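Local coordinates for protein ribonuclease H (PDB 4IBN) that probably cleaves the RNA strand of RNA-DNA hybrids endonucleolytically, leaving 5'-phosphomonoesters, as a monomeric magnesium-dependent type 1 ribonuclease H, at residues Y99-W111 with E124-V136. Residues are numbered along the deposited sequence; the frame is centred on the assembly and turned at random.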
# COMPACT_ATOMS: atom_id res chain seq x y z
N TYR A 99 6.43 -8.00 -4.52
CA TYR A 99 6.64 -8.65 -3.26
C TYR A 99 5.30 -8.65 -2.52
O TYR A 99 4.91 -9.64 -2.04
CB TYR A 99 7.68 -7.87 -2.44
CG TYR A 99 8.14 -8.44 -1.11
CD1 TYR A 99 8.84 -9.59 -1.03
CD2 TYR A 99 7.87 -7.80 0.06
CE1 TYR A 99 9.24 -10.11 0.17
CE2 TYR A 99 8.29 -8.29 1.24
CZ TYR A 99 8.98 -9.46 1.30
OH TYR A 99 9.41 -9.97 2.49
N ILE A 100 4.62 -7.52 -2.47
CA ILE A 100 3.32 -7.42 -1.82
C ILE A 100 2.23 -8.20 -2.55
O ILE A 100 1.51 -8.91 -1.95
CB ILE A 100 2.84 -5.97 -1.70
CG1 ILE A 100 3.78 -5.16 -0.82
CG2 ILE A 100 1.44 -5.89 -1.21
CD1 ILE A 100 4.06 -5.74 0.47
N VAL A 101 2.13 -8.02 -3.85
CA VAL A 101 1.06 -8.66 -4.56
C VAL A 101 1.13 -10.18 -4.54
O VAL A 101 0.16 -10.85 -4.32
CB VAL A 101 1.00 -8.19 -6.04
CG1 VAL A 101 -0.03 -8.88 -6.78
CG2 VAL A 101 0.78 -6.76 -6.11
N ASP A 102 2.29 -10.73 -4.84
CA ASP A 102 2.49 -12.15 -4.77
C ASP A 102 2.43 -12.67 -3.33
O ASP A 102 1.99 -13.73 -3.07
CB ASP A 102 3.76 -12.59 -5.47
CG ASP A 102 3.74 -12.32 -6.94
OD1 ASP A 102 2.69 -12.37 -7.54
OD2 ASP A 102 4.80 -12.10 -7.46
N GLY A 103 2.95 -11.90 -2.40
CA GLY A 103 2.85 -12.33 -1.02
C GLY A 103 1.44 -12.41 -0.52
O GLY A 103 1.09 -13.34 0.11
N MET A 104 0.65 -11.39 -0.79
CA MET A 104 -0.73 -11.41 -0.35
C MET A 104 -1.62 -12.41 -1.04
O MET A 104 -2.60 -12.79 -0.52
CB MET A 104 -1.36 -10.04 -0.41
CG MET A 104 -0.70 -9.10 0.49
SD MET A 104 -1.12 -9.49 2.21
CE MET A 104 -0.58 -8.05 3.07
N THR A 105 -1.31 -12.72 -2.28
CA THR A 105 -2.14 -13.62 -3.02
C THR A 105 -1.69 -15.04 -2.96
O THR A 105 -2.46 -15.93 -3.23
CB THR A 105 -2.24 -13.25 -4.51
OG1 THR A 105 -0.97 -13.18 -5.11
CG2 THR A 105 -2.97 -11.95 -4.68
N ARG A 106 -0.41 -15.24 -2.71
CA ARG A 106 0.18 -16.56 -2.65
C ARG A 106 1.01 -16.87 -1.43
O ARG A 106 0.72 -17.75 -0.73
CB ARG A 106 1.05 -16.80 -3.87
CG ARG A 106 0.35 -16.82 -5.13
CD ARG A 106 1.29 -17.03 -6.31
NE ARG A 106 0.55 -17.00 -7.54
CZ ARG A 106 0.25 -18.08 -8.23
NH1 ARG A 106 0.66 -19.26 -7.84
NH2 ARG A 106 -0.45 -17.96 -9.34
N TRP A 107 2.07 -16.14 -1.22
CA TRP A 107 3.05 -16.56 -0.24
C TRP A 107 2.55 -16.65 1.20
O TRP A 107 2.96 -17.51 1.89
CB TRP A 107 4.30 -15.70 -0.32
CG TRP A 107 4.88 -15.48 -1.65
CD1 TRP A 107 4.76 -16.23 -2.74
CD2 TRP A 107 5.71 -14.40 -2.01
NE1 TRP A 107 5.45 -15.69 -3.77
CE2 TRP A 107 6.05 -14.55 -3.33
CE3 TRP A 107 6.20 -13.32 -1.32
CZ2 TRP A 107 6.88 -13.67 -3.98
CZ3 TRP A 107 7.01 -12.41 -2.00
CH2 TRP A 107 7.34 -12.61 -3.30
N VAL A 108 1.66 -15.77 1.63
CA VAL A 108 1.21 -15.76 3.00
C VAL A 108 0.53 -17.07 3.29
O VAL A 108 0.56 -17.57 4.34
CB VAL A 108 0.26 -14.62 3.36
CG1 VAL A 108 1.00 -13.37 3.50
CG2 VAL A 108 -0.79 -14.51 2.37
N HIS A 109 -0.14 -17.57 2.28
CA HIS A 109 -0.78 -18.84 2.41
C HIS A 109 0.26 -19.94 2.61
O HIS A 109 0.06 -20.81 3.36
CB HIS A 109 -1.69 -19.13 1.21
CG HIS A 109 -2.79 -18.13 1.03
ND1 HIS A 109 -3.82 -18.00 1.92
CD2 HIS A 109 -3.03 -17.24 0.06
CE1 HIS A 109 -4.64 -17.06 1.51
NE2 HIS A 109 -4.17 -16.57 0.38
N ASP A 110 1.35 -19.89 1.88
CA ASP A 110 2.41 -20.86 2.08
C ASP A 110 3.03 -20.73 3.45
O ASP A 110 3.29 -21.70 4.09
CB ASP A 110 3.53 -20.67 1.05
CG ASP A 110 3.09 -20.99 -0.36
OD1 ASP A 110 2.18 -21.78 -0.54
OD2 ASP A 110 3.67 -20.42 -1.30
N TRP A 111 3.29 -19.52 3.89
CA TRP A 111 3.89 -19.32 5.17
C TRP A 111 2.99 -19.82 6.31
O TRP A 111 3.45 -20.42 7.22
CB TRP A 111 4.24 -17.84 5.38
CG TRP A 111 5.32 -17.40 4.50
CD1 TRP A 111 6.34 -18.12 4.13
CD2 TRP A 111 5.50 -16.11 3.91
NE1 TRP A 111 7.17 -17.40 3.31
CE2 TRP A 111 6.65 -16.15 3.16
CE3 TRP A 111 4.78 -14.93 3.93
CZ2 TRP A 111 7.12 -15.03 2.46
CZ3 TRP A 111 5.22 -13.88 3.21
CH2 TRP A 111 6.37 -13.92 2.51
N GLU A 124 12.99 -12.92 5.99
CA GLU A 124 11.73 -12.88 5.30
C GLU A 124 10.74 -11.79 5.80
O GLU A 124 9.67 -11.75 5.35
CB GLU A 124 11.07 -14.24 5.43
CG GLU A 124 11.82 -15.36 4.82
CD GLU A 124 11.47 -16.75 5.39
OE1 GLU A 124 11.87 -17.09 6.51
OE2 GLU A 124 10.85 -17.52 4.66
N ASN A 125 11.13 -10.99 6.76
CA ASN A 125 10.23 -10.01 7.33
C ASN A 125 8.93 -10.62 7.89
O ASN A 125 7.92 -10.01 7.85
CB ASN A 125 9.83 -8.97 6.30
CG ASN A 125 10.99 -8.40 5.54
OD1 ASN A 125 11.07 -8.57 4.36
ND2 ASN A 125 11.83 -7.71 6.20
N LEU A 126 9.01 -11.79 8.48
CA LEU A 126 7.83 -12.50 8.88
C LEU A 126 6.98 -11.73 9.89
O LEU A 126 5.79 -11.83 9.84
CB LEU A 126 8.14 -13.90 9.42
CG LEU A 126 8.66 -14.93 8.43
CD1 LEU A 126 8.87 -16.27 9.06
CD2 LEU A 126 7.87 -15.04 7.15
N ALA A 127 7.59 -11.04 10.83
CA ALA A 127 6.80 -10.30 11.79
C ALA A 127 5.96 -9.21 11.13
O ALA A 127 4.84 -9.03 11.47
CB ALA A 127 7.66 -9.71 12.85
N LEU A 128 6.56 -8.50 10.20
CA LEU A 128 5.85 -7.50 9.46
C LEU A 128 4.76 -8.07 8.59
O LEU A 128 3.75 -7.50 8.47
CB LEU A 128 6.78 -6.63 8.64
CG LEU A 128 7.34 -5.33 9.14
CD1 LEU A 128 7.88 -4.61 7.95
CD2 LEU A 128 6.37 -4.47 9.80
N TRP A 129 4.99 -9.20 7.98
CA TRP A 129 3.97 -9.83 7.19
C TRP A 129 2.77 -10.15 8.06
O TRP A 129 1.68 -9.96 7.67
CB TRP A 129 4.47 -11.11 6.55
CG TRP A 129 5.13 -10.90 5.25
CD1 TRP A 129 6.44 -11.03 4.98
CD2 TRP A 129 4.51 -10.54 4.04
NE1 TRP A 129 6.68 -10.79 3.68
CE2 TRP A 129 5.51 -10.47 3.07
CE3 TRP A 129 3.20 -10.31 3.66
CZ2 TRP A 129 5.24 -10.14 1.78
CZ3 TRP A 129 2.96 -9.97 2.37
CH2 TRP A 129 3.96 -9.89 1.45
N GLN A 130 3.02 -10.62 9.26
CA GLN A 130 1.93 -10.89 10.17
C GLN A 130 1.13 -9.65 10.53
O GLN A 130 -0.03 -9.70 10.59
CB GLN A 130 2.41 -11.61 11.44
CG GLN A 130 2.91 -12.99 11.22
CD GLN A 130 3.35 -13.68 12.51
OE1 GLN A 130 3.69 -13.06 13.44
NE2 GLN A 130 3.32 -14.96 12.51
N GLU A 131 1.82 -8.55 10.77
CA GLU A 131 1.17 -7.29 10.99
C GLU A 131 0.37 -6.81 9.76
O GLU A 131 -0.67 -6.27 9.89
CB GLU A 131 2.19 -6.22 11.38
CG GLU A 131 2.82 -6.41 12.68
CD GLU A 131 3.60 -5.19 13.18
OE1 GLU A 131 3.29 -4.07 12.78
OE2 GLU A 131 4.46 -5.38 14.01
N ALA A 132 0.92 -7.01 8.60
CA ALA A 132 0.19 -6.64 7.43
C ALA A 132 -1.06 -7.44 7.23
O ALA A 132 -2.03 -6.93 6.80
CB ALA A 132 1.04 -6.75 6.25
N VAL A 133 -0.97 -8.73 7.48
CA VAL A 133 -2.11 -9.60 7.31
C VAL A 133 -3.21 -9.20 8.28
O VAL A 133 -4.34 -9.16 7.97
CB VAL A 133 -1.76 -11.06 7.52
CG1 VAL A 133 -2.99 -11.89 7.70
CG2 VAL A 133 -0.92 -11.58 6.40
N GLN A 134 -2.83 -8.90 9.48
CA GLN A 134 -3.79 -8.43 10.45
C GLN A 134 -4.43 -7.10 10.09
O GLN A 134 -5.55 -6.89 10.36
CB GLN A 134 -3.11 -8.32 11.80
CG GLN A 134 -3.99 -8.03 12.95
CD GLN A 134 -3.31 -8.42 14.24
OE1 GLN A 134 -2.31 -7.84 14.62
NE2 GLN A 134 -3.79 -9.45 14.87
N ALA A 135 -3.65 -6.20 9.54
CA ALA A 135 -4.13 -4.91 9.13
C ALA A 135 -5.21 -5.02 8.06
O ALA A 135 -6.19 -4.35 8.10
CB ALA A 135 -2.96 -4.06 8.63
N VAL A 136 -4.97 -5.88 7.11
CA VAL A 136 -5.92 -6.17 6.08
C VAL A 136 -7.18 -6.76 6.69
O VAL A 136 -8.23 -6.50 6.27
CB VAL A 136 -5.33 -7.14 5.09
CG1 VAL A 136 -6.36 -7.71 4.22
CG2 VAL A 136 -4.30 -6.48 4.29
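The hydroxyl of Tyr-99 is both acceptor and donor: the indole NE1 of Trp-129 donates to OH over 3.1 Å at 154°, and OH in turn gives a weak bond to OD1 of Asn-125. The contact joins two helices of the RNase H fold, 98-113 and 126-136, which follow strand 90-95 and precede strand 140-145; the axes of segments 99-111 and 126-136 cross steeply and come within 11.6 Å. Trp-129 is the knob, seated in a hole made by Tyr-99, Gly-103, Val-108 and Trp-111. A tryptophan suits this place because it offers a broad apolar surface together with one N-H, which the tyrosine hydroxyl satisfies. Its far corner, CH2, comes 3.6 Å from CA of Gly-103, where any side chain would collide with the indole. Tyr-99 reaches across with CG anti to the backbone N (chi1 -175°), laying one ring face over CZ2 of Trp-129, with the two planes oblique. Trp-111 makes a true edge-to-face contact, pointing CZ3 and CH2 at the face of the Trp-129 five-membered ring, with planes at 57°. With Trp-129 cut back to an alanine, the Tyr-99 hydroxyl would probably lose its N-H donor and a gap would be likely to open beneath the edge of Trp-111. Met-104, its chain bent beyond CG, brings its sulfur to the indole edge in a Met-aromatic contact, while its flexible end sets CE 3.8 Å from CB of Ala-132, a residue small enough to admit it. Compact, branched Val-108 touches Trp-129 CE3 and Val-133 CG2 through CG1. Glu-124 OE2 is salt-bridged to Arg-114, and Leu-126 closes the other end, its CD2 methyl standing 4.2 Å above the centroid of the Trp-111 five-membered ring in a CH-pi contact.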